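Local coordinates for protein alpha-galactosidase 1 (Saccharomyces cerevisiae, PDB 3LRK) that hydrolyses terminal, non-reducing alpha-D-galactose residues of alpha-galactosides such as galactose oligosaccharides, galactomannans and galactolipids, working as a secreted homotetramer, at residues Ser20-Gly25 with Ile200-Arg205; Ile343-Gly348 with Leu373-Phe378; Val357-Gly362 with Ala463-Arg468. The protein carries 1 engineered substitution. All blocks are in the same frame, centred on the assembly; numbering follows the deposited sequence.

Contact 1: Ser20-Gly25 with Ile200-Arg205; sequences SPSYNG and IANSWR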
loop_
_atom_site.group_PDB
_atom_site.type_symbol
_atom_site.label_atom_id
_atom_site.label_comp_id
_atom_site.label_asym_id
_atom_site.label_seq_id
_atom_site.Cartn_x
_atom_site.Cartn_y
_atom_site.Cartn_z
ATOM N N SER A 20 9.393 24.471 -13.310
ATOM C CA SER A 20 9.832 25.324 -12.226
ATOM C C SER A 20 11.276 25.668 -12.584
ATOM O O SER A 20 11.910 24.901 -13.312
ATOM C CB SER A 20 9.760 24.577 -10.884
ATOM O OG SER A 20 10.733 23.545 -10.776
ATOM N N PRO A 21 11.797 26.814 -12.094
ATOM C CA PRO A 21 13.212 27.082 -12.343
ATOM C C PRO A 21 14.104 26.080 -11.614
ATOM O O PRO A 21 13.678 25.492 -10.612
ATOM C CB PRO A 21 13.425 28.485 -11.757
ATOM C CG PRO A 21 12.305 28.688 -10.784
ATOM C CD PRO A 21 11.146 27.892 -11.324
ATOM N N SER A 22 15.320 25.886 -12.121
ATOM C CA SER A 22 16.324 25.112 -11.402
ATOM C C SER A 22 16.497 25.717 -10.006
ATOM O O SER A 22 16.651 26.922 -9.878
ATOM C CB SER A 22 17.652 25.141 -12.157
ATOM O OG SER A 22 18.681 24.598 -11.350
ATOM N N TYR A 23 16.469 24.895 -8.957
ATOM C CA TYR A 23 16.575 25.431 -7.589
ATOM C C TYR A 23 17.897 26.182 -7.295
ATOM O O TYR A 23 17.938 27.090 -6.469
ATOM C CB TYR A 23 16.295 24.326 -6.546
ATOM C CG TYR A 23 17.537 23.609 -6.035
ATOM C CD1 TYR A 23 18.040 23.880 -4.762
ATOM C CD2 TYR A 23 18.203 22.669 -6.825
ATOM C CE1 TYR A 23 19.195 23.230 -4.279
ATOM C CE2 TYR A 23 19.359 22.011 -6.352
ATOM C CZ TYR A 23 19.834 22.298 -5.078
ATOM O OH TYR A 23 20.968 21.671 -4.614
ATOM N N ASN A 24 18.975 25.797 -7.980
ATOM C CA ASN A 24 20.306 26.376 -7.736
ATOM C C ASN A 24 21.004 26.879 -9.002
ATOM O O ASN A 24 22.183 27.250 -8.951
ATOM C CB ASN A 24 21.230 25.367 -7.023
ATOM C CG ASN A 24 21.510 24.138 -7.864
ATOM O OD1 ASN A 24 20.934 23.968 -8.943
ATOM N ND2 ASN A 24 22.407 23.268 -7.381
ATOM N N GLY A 25 20.294 26.834 -10.130
ATOM C CA GLY A 25 20.835 27.269 -11.420
ATOM C C GLY A 25 21.606 26.210 -12.190
ATOM O O GLY A 25 21.975 26.435 -13.334
ATOM N N ILE A 200 14.940 20.977 -4.099
ATOM C CA ILE A 200 16.127 20.853 -3.252
ATOM C C ILE A 200 17.330 20.152 -3.916
ATOM O O ILE A 200 18.391 20.073 -3.306
ATOM C CB ILE A 200 15.799 20.082 -1.933
ATOM C CG1 ILE A 200 15.314 18.656 -2.244
ATOM C CG2 ILE A 200 14.765 20.852 -1.075
ATOM C CD1 ILE A 200 15.284 17.710 -0.980
ATOM N N ALA A 201 17.157 19.628 -5.133
ATOM C CA ALA A 201 18.200 18.830 -5.804
ATOM C C ALA A 201 18.156 18.945 -7.327
ATOM O O ALA A 201 17.142 19.353 -7.892
ATOM C CB ALA A 201 18.096 17.356 -5.391
ATOM N N ASN A 202 19.256 18.554 -7.979
ATOM C CA ASN A 202 19.376 18.591 -9.436
ATOM C C ASN A 202 19.034 17.282 -10.145
ATOM O O ASN A 202 18.693 17.276 -11.332
ATOM C CB ASN A 202 20.794 19.049 -9.816
ATOM C CG ASN A 202 21.062 20.483 -9.410
ATOM O OD1 ASN A 202 22.009 20.773 -8.669
ATOM N ND2 ASN A 202 20.218 21.398 -9.891
ATOM N N SER A 203 19.161 16.164 -9.429
ATOM C CA SER A 203 18.758 14.859 -9.954
ATOM C C SER A 203 18.475 13.921 -8.769
ATOM O O SER A 203 18.902 14.186 -7.639
ATOM C CB SER A 203 19.817 14.262 -10.913
ATOM O OG SER A 203 20.989 13.845 -10.226
ATOM N N TRP A 204 17.715 12.865 -9.033
ATOM C CA TRP A 204 17.379 11.858 -8.015
ATOM C C TRP A 204 17.318 10.476 -8.634
ATOM O O TRP A 204 16.621 10.251 -9.629
ATOM C CB TRP A 204 16.042 12.183 -7.315
ATOM C CG TRP A 204 14.978 12.607 -8.253
ATOM C CD1 TRP A 204 14.084 11.805 -8.889
ATOM C CD2 TRP A 204 14.707 13.950 -8.701
ATOM N NE1 TRP A 204 13.259 12.559 -9.698
ATOM C CE2 TRP A 204 13.624 13.876 -9.605
ATOM C CE3 TRP A 204 15.270 15.202 -8.420
ATOM C CZ2 TRP A 204 13.087 15.011 -10.241
ATOM C CZ3 TRP A 204 14.737 16.342 -9.069
ATOM C CH2 TRP A 204 13.653 16.225 -9.956
ATOM N N ARG A 205 18.061 9.540 -8.049
ATOM C CA ARG A 205 17.892 8.144 -8.398
ATOM C C ARG A 205 16.431 7.793 -8.137
ATOM O O ARG A 205 15.866 8.235 -7.148
ATOM C CB ARG A 205 18.832 7.277 -7.560
ATOM C CG ARG A 205 20.311 7.389 -8.012
ATOM C CD ARG A 205 20.612 6.444 -9.201
ATOM N NE ARG A 205 20.198 5.097 -8.830
ATOM C CZ ARG A 205 20.912 4.265 -8.077
ATOM N NH1 ARG A 205 22.141 4.590 -7.671
ATOM N NH2 ARG A 205 20.389 3.095 -7.754
#
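N24 and N202 meet amide to amide, each giving an N-H to the other's carbonyl oxygen. N202 ND2 donates to N24 OD1 at 2.8 Å in the plane of its own amide, although it lies somewhat outside the N24 carbonyl plane. In return N24 ND2 donates to N202 OD1, also at 2.8 Å, and here it falls in the carbonyl plane on a lone pair. The two amides are therefore twisted, their planes 30° apart. Asparagine suits both places because it carries donor and acceptor on one short stem. On N24 that stem is set between the backbone N and the carbonyl carbon (chi1 64°), which brings the amide round to N202. N202 CG is anti to its carbonyl carbon (chi1 -66°), from where its amide reaches N24 from the opposite direction. The buried N202 amide also receives Y183 N at OD1 and gives to G256 O, while N24 OD1 accepts L26 N.

Beside this pair the Y23 ring lies on the peptide between I200 and A201, with I200 C 3.4 Å above the ring plane and over its centre; N24 CB covers the opposite face at 3.8 Å. N202 ND2 stands at the ring edge. A201 meets the ring through its backbone, CA passing 3.4 Å from Y23 CE2, while its methyl points away from the loop, on the side of L185.

The loop 20-25 thus rests on the approach to strand 203-205, which lies between strands 182-185 and 258-260 in the TIM barrel. Y23 also touches S171 of helix 160-177 and Y183 of strand 182-185.

Contact 2: Ile343-Gly348 with Leu373-Phe378; sequences IQMWSG and LEEIFF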
loop_
_atom_site.group_PDB
_atom_site.type_symbol
_atom_site.label_atom_id
_atom_site.label_comp_id
_atom_site.label_asym_id
_atom_site.label_seq_id
_atom_site.Cartn_x
_atom_site.Cartn_y
_atom_site.Cartn_z
ATOM N N ILE A 343 7.435 -5.259 -26.037
ATOM C CA ILE A 343 7.786 -4.263 -27.044
ATOM C C ILE A 343 7.171 -2.926 -26.656
ATOM O O ILE A 343 6.069 -2.879 -26.099
ATOM C CB ILE A 343 7.343 -4.698 -28.469
ATOM C CG1 ILE A 343 5.841 -5.039 -28.501
ATOM C CG2 ILE A 343 8.197 -5.886 -28.938
ATOM C CD1 ILE A 343 5.193 -4.963 -29.890
ATOM N N GLN A 344 7.897 -1.842 -26.921
ATOM C CA GLN A 344 7.458 -0.513 -26.518
ATOM C C GLN A 344 7.697 0.508 -27.621
ATOM O O GLN A 344 8.641 0.388 -28.409
ATOM C CB GLN A 344 8.168 -0.055 -25.236
ATOM C CG GLN A 344 8.202 -1.099 -24.097
ATOM C CD GLN A 344 8.784 -0.552 -22.800
ATOM O OE1 GLN A 344 9.320 0.553 -22.764
ATOM N NE2 GLN A 344 8.683 -1.333 -21.728
ATOM N N MET A 345 6.826 1.503 -27.665
ATOM C CA MET A 345 7.045 2.690 -28.469
ATOM C C MET A 345 7.107 3.907 -27.557
ATOM O O MET A 345 6.239 4.087 -26.693
ATOM C CB MET A 345 5.917 2.878 -29.464
ATOM C CG MET A 345 6.328 3.634 -30.697
ATOM S SD MET A 345 5.093 4.809 -31.252
ATOM C CE MET A 345 5.729 6.220 -30.375
ATOM N N TRP A 346 8.132 4.732 -27.750
ATOM C CA TRP A 346 8.261 5.990 -27.028
ATOM C C TRP A 346 8.337 7.133 -28.030
ATOM O O TRP A 346 8.771 6.948 -29.174
ATOM C CB TRP A 346 9.512 5.997 -26.145
ATOM C CG TRP A 346 9.535 4.996 -25.003
ATOM C CD1 TRP A 346 9.537 3.633 -25.106
ATOM C CD2 TRP A 346 9.617 5.292 -23.593
ATOM N NE1 TRP A 346 9.591 3.064 -23.852
ATOM C CE2 TRP A 346 9.660 4.059 -22.909
ATOM C CE3 TRP A 346 9.664 6.481 -22.846
ATOM C CZ2 TRP A 346 9.717 3.976 -21.510
ATOM C CZ3 TRP A 346 9.739 6.396 -21.451
ATOM C CH2 TRP A 346 9.757 5.153 -20.802
ATOM N N SER A 347 7.909 8.311 -27.592
ATOM C CA SER A 347 7.901 9.510 -28.425
ATOM C C SER A 347 8.012 10.722 -27.519
ATOM O O SER A 347 7.472 10.719 -26.407
ATOM C CB SER A 347 6.621 9.578 -29.260
ATOM O OG SER A 347 6.608 10.726 -30.092
ATOM N N GLY A 348 8.713 11.750 -27.987
ATOM C CA GLY A 348 8.903 12.967 -27.206
ATOM C C GLY A 348 9.275 14.177 -28.043
ATOM O O GLY A 348 9.948 14.043 -29.072
ATOM N N LEU A 373 1.983 8.483 -37.764
ATOM C CA LEU A 373 2.042 9.853 -37.240
ATOM C C LEU A 373 1.071 10.088 -36.083
ATOM O O LEU A 373 1.369 10.869 -35.170
ATOM C CB LEU A 373 1.783 10.886 -38.345
ATOM C CG LEU A 373 2.813 11.051 -39.469
ATOM C CD1 LEU A 373 2.288 12.048 -40.507
ATOM C CD2 LEU A 373 4.176 11.490 -38.934
ATOM N N GLU A 374 -0.084 9.424 -36.130
ATOM C CA GLU A 374 -1.103 9.547 -35.077
ATOM C C GLU A 374 -0.573 9.061 -33.728
ATOM O O GLU A 374 -0.806 9.709 -32.711
ATOM C CB GLU A 374 -2.396 8.806 -35.451
ATOM C CG GLU A 374 -3.089 9.336 -36.715
ATOM C CD GLU A 374 -4.479 8.744 -36.944
ATOM O OE1 GLU A 374 -4.893 7.842 -36.181
ATOM O OE2 GLU A 374 -5.164 9.188 -37.895
ATOM N N GLU A 375 0.154 7.941 -33.740
ATOM C CA GLU A 375 0.781 7.381 -32.534
ATOM C C GLU A 375 1.987 8.191 -32.078
ATOM O O GLU A 375 2.141 8.452 -30.882
ATOM C CB GLU A 375 1.219 5.936 -32.753
ATOM C CG GLU A 375 0.100 4.930 -32.911
ATOM C CD GLU A 375 0.588 3.504 -32.734
ATOM O OE1 GLU A 375 1.760 3.219 -33.068
ATOM O OE2 GLU A 375 -0.204 2.670 -32.243
ATOM N N ILE A 376 2.848 8.560 -33.027
ATOM C CA ILE A 376 4.025 9.387 -32.746
ATOM C C ILE A 376 3.623 10.719 -32.108
ATOM O O ILE A 376 4.161 11.105 -31.066
ATOM C CB ILE A 376 4.865 9.644 -34.022
ATOM C CG1 ILE A 376 5.550 8.352 -34.479
ATOM C CG2 ILE A 376 5.880 10.757 -33.785
ATOM C CD1 ILE A 376 6.047 8.382 -35.925
ATOM N N PHE A 377 2.667 11.405 -32.729
ATOM C CA PHE A 377 2.194 12.680 -32.223
ATOM C C PHE A 377 0.917 12.463 -31.418
ATOM O O PHE A 377 -0.181 12.932 -31.765
ATOM C CB PHE A 377 2.061 13.695 -33.360
ATOM C CG PHE A 377 3.374 14.005 -34.027
ATOM C CD1 PHE A 377 3.715 13.409 -35.237
ATOM C CD2 PHE A 377 4.284 14.876 -33.428
ATOM C CE1 PHE A 377 4.939 13.687 -35.849
ATOM C CE2 PHE A 377 5.508 15.161 -34.028
ATOM C CZ PHE A 377 5.837 14.567 -35.241
ATOM N N PHE A 378 1.130 11.753 -30.308
ATOM C CA PHE A 378 0.105 11.192 -29.434
ATOM C C PHE A 378 -0.869 12.194 -28.805
ATOM O O PHE A 378 -1.995 11.816 -28.479
ATOM C CB PHE A 378 0.778 10.334 -28.335
ATOM C CG PHE A 378 1.881 11.054 -27.588
ATOM C CD1 PHE A 378 1.591 11.848 -26.483
ATOM C CD2 PHE A 378 3.210 10.945 -28.001
ATOM C CE1 PHE A 378 2.604 12.535 -25.802
ATOM C CE2 PHE A 378 4.233 11.627 -27.324
ATOM C CZ PHE A 378 3.932 12.417 -26.223
#
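S347 OG and E375 O lie at the edge of the F378 ring, in its plane, while S347 O approaches F378 CE2 obliquely at 3.5 Å and S347 CB is 3.7 Å from the same carbon. CG of F378 sits between its own backbone N and carbonyl carbon (chi1 52°), which places the ring beside S347. On F377, I376 CG2 lies over the rim of one ring face, 3.6 Å above the plane, and L373 CD2 stands at the edge. W346 has Q344 OE1 at its edge, taking the hydrogen bond of NE1 at 2.7 Å.

These groups belong to the C-terminal beta sandwich, where the short helix 373-376 lies against strand 342-349 and ends in an inverse gamma turn centred on F377. The hydroxyl of S347 reaches the carbonyl at the end of the helix, OG 2.7 Å from I376 O. OG is also within hydrogen-bonding reach of Q355 OE1, and its one proton can serve either acceptor. With F378 cut back to an alanine the ring is gone, and a gap is likely to open beside S347 CB, leaving V327 of strand 325-331 and R220 of a neighbouring subunit without their packing partner. Further along the strand, M345 bends at chi2 and chi3 to set its CE 4.3 Å from I376 CA. Its SD nears E375 OE1, which is hydrogen-bonded to T371 OG1 and W328 NE1.

Contact 3: Val357-Gly362 with Ala463-Arg468; sequences VALLNG and AFYRLR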
loop_
_atom_site.group_PDB
_atom_site.type_symbol
_atom_site.label_atom_id
_atom_site.label_comp_id
_atom_site.label_asym_id
_atom_site.label_seq_id
_atom_site.Cartn_x
_atom_site.Cartn_y
_atom_site.Cartn_z
ATOM N N VAL A 357 11.617 9.424 -31.668
ATOM C CA VAL A 357 10.786 8.228 -31.647
ATOM C C VAL A 357 11.666 7.021 -31.350
ATOM O O VAL A 357 12.765 6.896 -31.899
ATOM C CB VAL A 357 10.012 8.055 -32.985
ATOM C CG1 VAL A 357 9.074 6.856 -32.923
ATOM C CG2 VAL A 357 9.219 9.310 -33.299
ATOM N N ALA A 358 11.198 6.156 -30.455
ATOM C CA ALA A 358 11.901 4.908 -30.158
ATOM C C ALA A 358 10.972 3.730 -30.388
ATOM O O ALA A 358 9.868 3.684 -29.842
ATOM C CB ALA A 358 12.433 4.899 -28.716
ATOM N N LEU A 359 11.405 2.798 -31.225
ATOM C CA LEU A 359 10.733 1.510 -31.326
ATOM C C LEU A 359 11.604 0.463 -30.636
ATOM O O LEU A 359 12.698 0.129 -31.099
ATOM C CB LEU A 359 10.420 1.152 -32.782
ATOM C CG LEU A 359 9.301 1.998 -33.407
ATOM C CD1 LEU A 359 9.238 1.815 -34.927
ATOM C CD2 LEU A 359 7.953 1.662 -32.771
ATOM N N LEU A 360 11.120 -0.024 -29.500
ATOM C CA LEU A 360 11.939 -0.831 -28.614
ATOM C C LEU A 360 11.467 -2.281 -28.613
ATOM O O LEU A 360 10.321 -2.578 -28.264
ATOM C CB LEU A 360 11.938 -0.227 -27.198
ATOM C CG LEU A 360 12.723 -0.884 -26.057
ATOM C CD1 LEU A 360 14.236 -0.864 -26.328
ATOM C CD2 LEU A 360 12.400 -0.162 -24.754
ATOM N N ASN A 361 12.359 -3.173 -29.029
ATOM C CA ASN A 361 12.060 -4.595 -29.110
ATOM C C ASN A 361 12.696 -5.360 -27.951
ATOM O O ASN A 361 13.829 -5.834 -28.049
ATOM C CB ASN A 361 12.520 -5.168 -30.464
ATOM C CG ASN A 361 12.199 -6.646 -30.624
ATOM O OD1 ASN A 361 11.404 -7.215 -29.870
ATOM N ND2 ASN A 361 12.827 -7.281 -31.604
ATOM N N GLY A 362 11.955 -5.490 -26.861
ATOM C CA GLY A 362 12.429 -6.254 -25.708
ATOM C C GLY A 362 12.179 -7.748 -25.819
ATOM O O GLY A 362 12.436 -8.487 -24.871
ATOM N N ALA A 463 14.984 0.740 -32.705
ATOM C CA ALA A 463 15.011 1.718 -33.786
ATOM C C ALA A 463 14.832 3.092 -33.151
ATOM O O ALA A 463 13.793 3.393 -32.549
ATOM C CB ALA A 463 13.914 1.437 -34.814
ATOM N N PHE A 464 15.849 3.931 -33.286
ATOM C CA PHE A 464 15.870 5.222 -32.599
ATOM C C PHE A 464 15.933 6.355 -33.632
ATOM O O PHE A 464 16.953 6.528 -34.303
ATOM C CB PHE A 464 17.071 5.254 -31.643
ATOM C CG PHE A 464 16.954 6.259 -30.526
ATOM C CD1 PHE A 464 15.792 6.354 -29.756
ATOM C CD2 PHE A 464 18.028 7.088 -30.219
ATOM C CE1 PHE A 464 15.702 7.277 -28.721
ATOM C CE2 PHE A 464 17.945 8.015 -29.177
ATOM C CZ PHE A 464 16.780 8.100 -28.429
ATOM N N TYR A 465 14.842 7.109 -33.754
ATOM C CA TYR A 465 14.703 8.121 -34.814
ATOM C C TYR A 465 14.512 9.552 -34.344
ATOM O O TYR A 465 13.906 9.808 -33.298
ATOM C CB TYR A 465 13.505 7.812 -35.716
ATOM C CG TYR A 465 13.475 6.445 -36.339
ATOM C CD1 TYR A 465 12.382 5.608 -36.136
ATOM C CD2 TYR A 465 14.524 5.987 -37.137
ATOM C CE1 TYR A 465 12.321 4.348 -36.712
ATOM C CE2 TYR A 465 14.478 4.716 -37.712
ATOM C CZ TYR A 465 13.369 3.910 -37.496
ATOM O OH TYR A 465 13.297 2.659 -38.052
ATOM N N ARG A 466 14.993 10.485 -35.165
ATOM C CA ARG A 466 14.615 11.882 -35.056
ATOM C C ARG A 466 13.770 12.246 -36.280
ATOM O O ARG A 466 14.198 12.042 -37.416
ATOM C CB ARG A 466 15.849 12.784 -34.944
ATOM C CG ARG A 466 15.518 14.227 -34.596
ATOM C CD ARG A 466 16.741 15.039 -34.197
ATOM N NE ARG A 466 16.342 16.394 -33.827
ATOM C CZ ARG A 466 16.835 17.086 -32.803
ATOM N NH1 ARG A 466 17.768 16.560 -32.021
ATOM N NH2 ARG A 466 16.378 18.308 -32.549
ATOM N N LEU A 467 12.559 12.749 -36.037
ATOM C CA LEU A 467 11.674 13.212 -37.111
ATOM C C LEU A 467 11.769 14.720 -37.279
ATOM O O LEU A 467 11.743 15.463 -36.299
ATOM C CB LEU A 467 10.209 12.808 -36.864
ATOM C CG LEU A 467 9.764 11.334 -36.824
ATOM C CD1 LEU A 467 8.327 11.195 -37.309
ATOM C CD2 LEU A 467 10.654 10.401 -37.618
ATOM N N ARG A 468 11.876 15.167 -38.531
ATOM C CA ARG A 468 12.012 16.590 -38.847
ATOM C C ARG A 468 10.977 16.966 -39.904
ATOM O O ARG A 468 10.675 16.154 -40.781
ATOM C CB ARG A 468 13.423 16.913 -39.362
ATOM C CG ARG A 468 14.566 16.375 -38.505
ATOM C CD ARG A 468 15.874 17.076 -38.822
ATOM N NE ARG A 468 15.851 18.473 -38.387
ATOM C CZ ARG A 468 16.749 19.391 -38.731
ATOM N NH1 ARG A 468 17.770 19.074 -39.523
ATOM N NH2 ARG A 468 16.623 20.632 -38.276
#
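V357 and Y465 form an antiparallel hydrogen-bonded pair, as do L359 and A463, with A358 and F464 as the non-hydrogen-bonded pair between them. The strands are inner neighbours in the six-stranded antiparallel sheet of the C-terminal beta sandwich, and their directions differ by 175°.

V357 has the largest area buried here. Its N donates to Y465 O and its O accepts Y465 N, both at 2.8 Å. A beta-branched valine suits an extended strand: CG1 is anti to the backbone N (chi1 -176°), which leaves CG2 facing L467, 4.1 Å from its CG, two residues beyond Y465 on the same face.

L359 comes next. Its N gives a 2.8 Å bond to A463 O, and its O receives A463 N at 2.9 Å. Opposite it A463 offers only a methyl, CB to CB 4.1 Å, which leaves the leucine branch room to extend toward Y465. Its CD1 comes to the edge of the Y465 ring, so that V357, L359, A463, Y465 and L467 share one apolar face. The tyrosine's polar end is met by T455 OG1.

The other face is that of A358 and F464. A358 is small enough for F464 to turn its ring edge onto the methyl, and both side chains rest on helix 273-285 of the barrel domain, where M285 touches each. Between the regular bonds the backbone is also close: A358 CA directs its hydrogen at A463 O, 3.4 Å away, the same oxygen that accepts L359 N.

Contacts 2 and 3 adjoin in the C-terminal sheet, their centres 9 Å apart; Q344 O lies 2.7 Å from L360 N and W346 O 2.9 Å from A358 N, both probable hydrogen bonds. Contact 1 belongs to the catalytic barrel, its nearest atoms about 14 Å from contact 2 and about 18 Å from contact 3. Its strand leads on to the active site: R205, three residues past N202, binds substrate and forms a salt bridge with the proton donor D209, and the A201 side chain is about 11 Å from that of substrate-binding K147. In contact 2, the F378 side chain is about 10 Å from that of substrate-binding Q251. Bound N-acetylglucosamines lie about 4 Å from the N24 side chain and about 5 Å from that of E375.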